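Local structure of mevalonate kinase, putative (Leishmania major, 2HFS) at residues I79-L84 with S117-F122. The protein probably phosphorylates (R)-mevalonate with ATP to give (R)-5-phosphomevalonate, an early step of isoprenoid and sterol biosynthesis, as a member of the GHMP kinase family. Numbering follows the deposited sequence.
Sequences IKAHQL and SDVVAF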
loop_
_atom_site.group_PDB
_atom_site.type_symbol
_atom_site.label_atom_id
_atom_site.label_comp_id
_atom_site.label_asym_id
_atom_site.label_seq_id
_atom_site.Cartn_x
_atom_site.Cartn_y
_atom_site.Cartn_z
ATOM N N ILE A 79 16.805 8.552 0.077
ATOM C CA ILE A 79 18.040 8.848 0.777
ATOM C C ILE A 79 17.758 9.171 2.250
ATOM O O ILE A 79 18.395 8.635 3.155
ATOM C CB ILE A 79 18.771 10.024 0.077
ATOM C CG1 ILE A 79 19.252 9.596 -1.328
ATOM C CG2 ILE A 79 19.900 10.537 0.933
ATOM C CD1 ILE A 79 20.126 10.607 -2.045
ATOM N N LYS A 80 16.802 10.055 2.487
ATOM C CA LYS A 80 16.449 10.419 3.859
ATOM C C LYS A 80 15.850 9.224 4.606
ATOM O O LYS A 80 16.193 8.977 5.765
ATOM C CB LYS A 80 15.493 11.610 3.890
ATOM C CG LYS A 80 16.123 12.939 3.461
ATOM C CD LYS A 80 15.127 14.099 3.606
ATOM N N ALA A 81 14.974 8.484 3.918
ATOM C CA ALA A 81 14.298 7.314 4.478
ATOM C C ALA A 81 15.294 6.258 4.961
ATOM O O ALA A 81 15.221 5.785 6.096
ATOM C CB ALA A 81 13.350 6.706 3.424
ATOM N N HIS A 82 16.227 5.895 4.091
ATOM C CA HIS A 82 17.227 4.885 4.426
ATOM C C HIS A 82 18.113 5.316 5.596
ATOM O O HIS A 82 18.471 4.494 6.450
ATOM C CB HIS A 82 18.082 4.559 3.214
ATOM C CG HIS A 82 17.369 3.754 2.180
ATOM N ND1 HIS A 82 17.876 3.554 0.918
ATOM C CD2 HIS A 82 16.184 3.098 2.222
ATOM C CE1 HIS A 82 17.040 2.801 0.226
ATOM N NE2 HIS A 82 16.005 2.509 0.997
ATOM N N GLN A 83 18.473 6.597 5.630
ATOM C CA GLN A 83 19.322 7.101 6.695
ATOM C C GLN A 83 18.576 7.066 8.027
ATOM O O GLN A 83 19.159 6.754 9.062
ATOM C CB GLN A 83 19.876 8.498 6.376
ATOM C CG GLN A 83 20.979 8.938 7.348
ATOM C CD GLN A 83 22.157 7.976 7.342
ATOM O OE1 GLN A 83 22.757 7.738 6.298
ATOM N NE2 GLN A 83 22.482 7.418 8.504
ATOM N N LEU A 84 17.279 7.353 7.986
ATOM C CA LEU A 84 16.429 7.268 9.179
ATOM C C LEU A 84 16.444 5.876 9.793
ATOM O O LEU A 84 16.522 5.715 11.022
ATOM C CB LEU A 84 15.008 7.656 8.813
ATOM C CG LEU A 84 14.844 9.186 8.847
ATOM C CD1 LEU A 84 13.512 9.593 8.295
ATOM C CD2 LEU A 84 15.017 9.688 10.279
ATOM N N SER A 117 7.197 -0.554 1.499
ATOM C CA SER A 117 7.762 -1.868 1.098
ATOM C C SER A 117 9.274 -1.796 1.058
ATOM O O SER A 117 9.954 -2.749 1.473
ATOM C CB SER A 117 7.235 -2.350 -0.261
ATOM O OG SER A 117 5.859 -2.033 -0.440
ATOM N N ASP A 118 9.769 -0.657 0.564
ATOM C CA ASP A 118 11.206 -0.323 0.540
ATOM C C ASP A 118 11.797 -0.356 1.950
ATOM O O ASP A 118 12.696 -1.177 2.222
ATOM C CB ASP A 118 11.386 1.039 -0.143
ATOM C CG ASP A 118 12.849 1.486 -0.272
ATOM O OD1 ASP A 118 13.783 0.778 0.167
ATOM O OD2 ASP A 118 13.138 2.559 -0.827
ATOM N N VAL A 119 11.296 0.497 2.850
ATOM C CA VAL A 119 11.876 0.560 4.203
ATOM C C VAL A 119 11.633 -0.720 4.995
ATOM O O VAL A 119 12.450 -1.069 5.832
ATOM C CB VAL A 119 11.502 1.827 5.038
ATOM C CG1 VAL A 119 12.194 3.068 4.466
ATOM C CG2 VAL A 119 9.976 2.051 5.126
ATOM N N VAL A 120 10.546 -1.442 4.704
ATOM C CA VAL A 120 10.335 -2.717 5.391
ATOM C C VAL A 120 11.411 -3.717 4.973
ATOM O O VAL A 120 12.102 -4.287 5.825
ATOM C CB VAL A 120 8.914 -3.284 5.181
ATOM C CG1 VAL A 120 8.830 -4.738 5.616
ATOM C CG2 VAL A 120 7.886 -2.432 5.962
ATOM N N ALA A 121 11.579 -3.901 3.661
ATOM C CA ALA A 121 12.568 -4.850 3.144
ATOM C C ALA A 121 13.968 -4.529 3.682
ATOM O O ALA A 121 14.703 -5.430 4.125
ATOM C CB ALA A 121 12.553 -4.836 1.615
ATOM N N PHE A 122 14.310 -3.245 3.671
ATOM C CA PHE A 122 15.585 -2.738 4.191
ATOM C C PHE A 122 15.800 -3.084 5.674
ATOM O O PHE A 122 16.857 -3.596 6.040
ATOM C CB PHE A 122 15.646 -1.212 3.955
ATOM C CG PHE A 122 16.983 -0.580 4.269
ATOM C CD1 PHE A 122 18.175 -1.255 4.044
ATOM C CD2 PHE A 122 17.028 0.711 4.800
ATOM C CE1 PHE A 122 19.424 -0.638 4.341
ATOM C CE2 PHE A 122 18.253 1.337 5.093
ATOM C CZ PHE A 122 19.448 0.663 4.858
#
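His-82 reaches across from helix 70-88 and gives its ring N-H to the carboxylate of Asp-118 on helix 114-130. The bond from NE2 to Asp-118 OD1 is 2.9 Å long and nearly straight, at 176°. OD1 lies in the imidazole plane. It accepts the bond on its syn side, with NE2 clearly tilted out of the carboxylate plane. The ring and carboxylate planes stand almost at right angles, 83° apart. The CB of Asp-118 points toward helix 70-88, and CG, anti to the backbone N, carries the carboxylate on to His-82. Its second oxygen, OD2, is hydrogen-bonded by Gln-78 and Tyr-150, which probably help to position the carboxylate for the histidine.

Phe-122, one helical turn on from Asp-118, meets the same imidazole obliquely. The ring centroids are 4.7 Å apart, and the pair is neither a parallel stack nor a T. The nearest ring atoms are His-82 CD2 and Phe-122 CD2, at 3.6 Å. Farther along the phenyl edge, Phe-122 CE2 comes within 3.4 Å of His-82 O, which lies near the phenyl plane. Met-100 of strand 97-103 touches His-82, Asp-118 and Phe-122. A smaller apolar contact joins the methyl of Ala-81 to Val-119 CG1, at 4.0 Å.

The two helices pack side by side in the N-terminal GHMP kinase region, and Phe-122 also rests on Cys-47 and Leu-49 of strand 36-52. The segments run roughly parallel, at 32°, with axes 10.3 Å apart at closest approach. All five touching residues are buried, so the His-82 to Asp-118 bond lies inside the fold. The carboxylate would favour a proton on NE2 and could raise the basicity of the imidazole. Its negative charge, if ionised, is probably stabilised by the bonds from His-82, Gln-78 and Tyr-150.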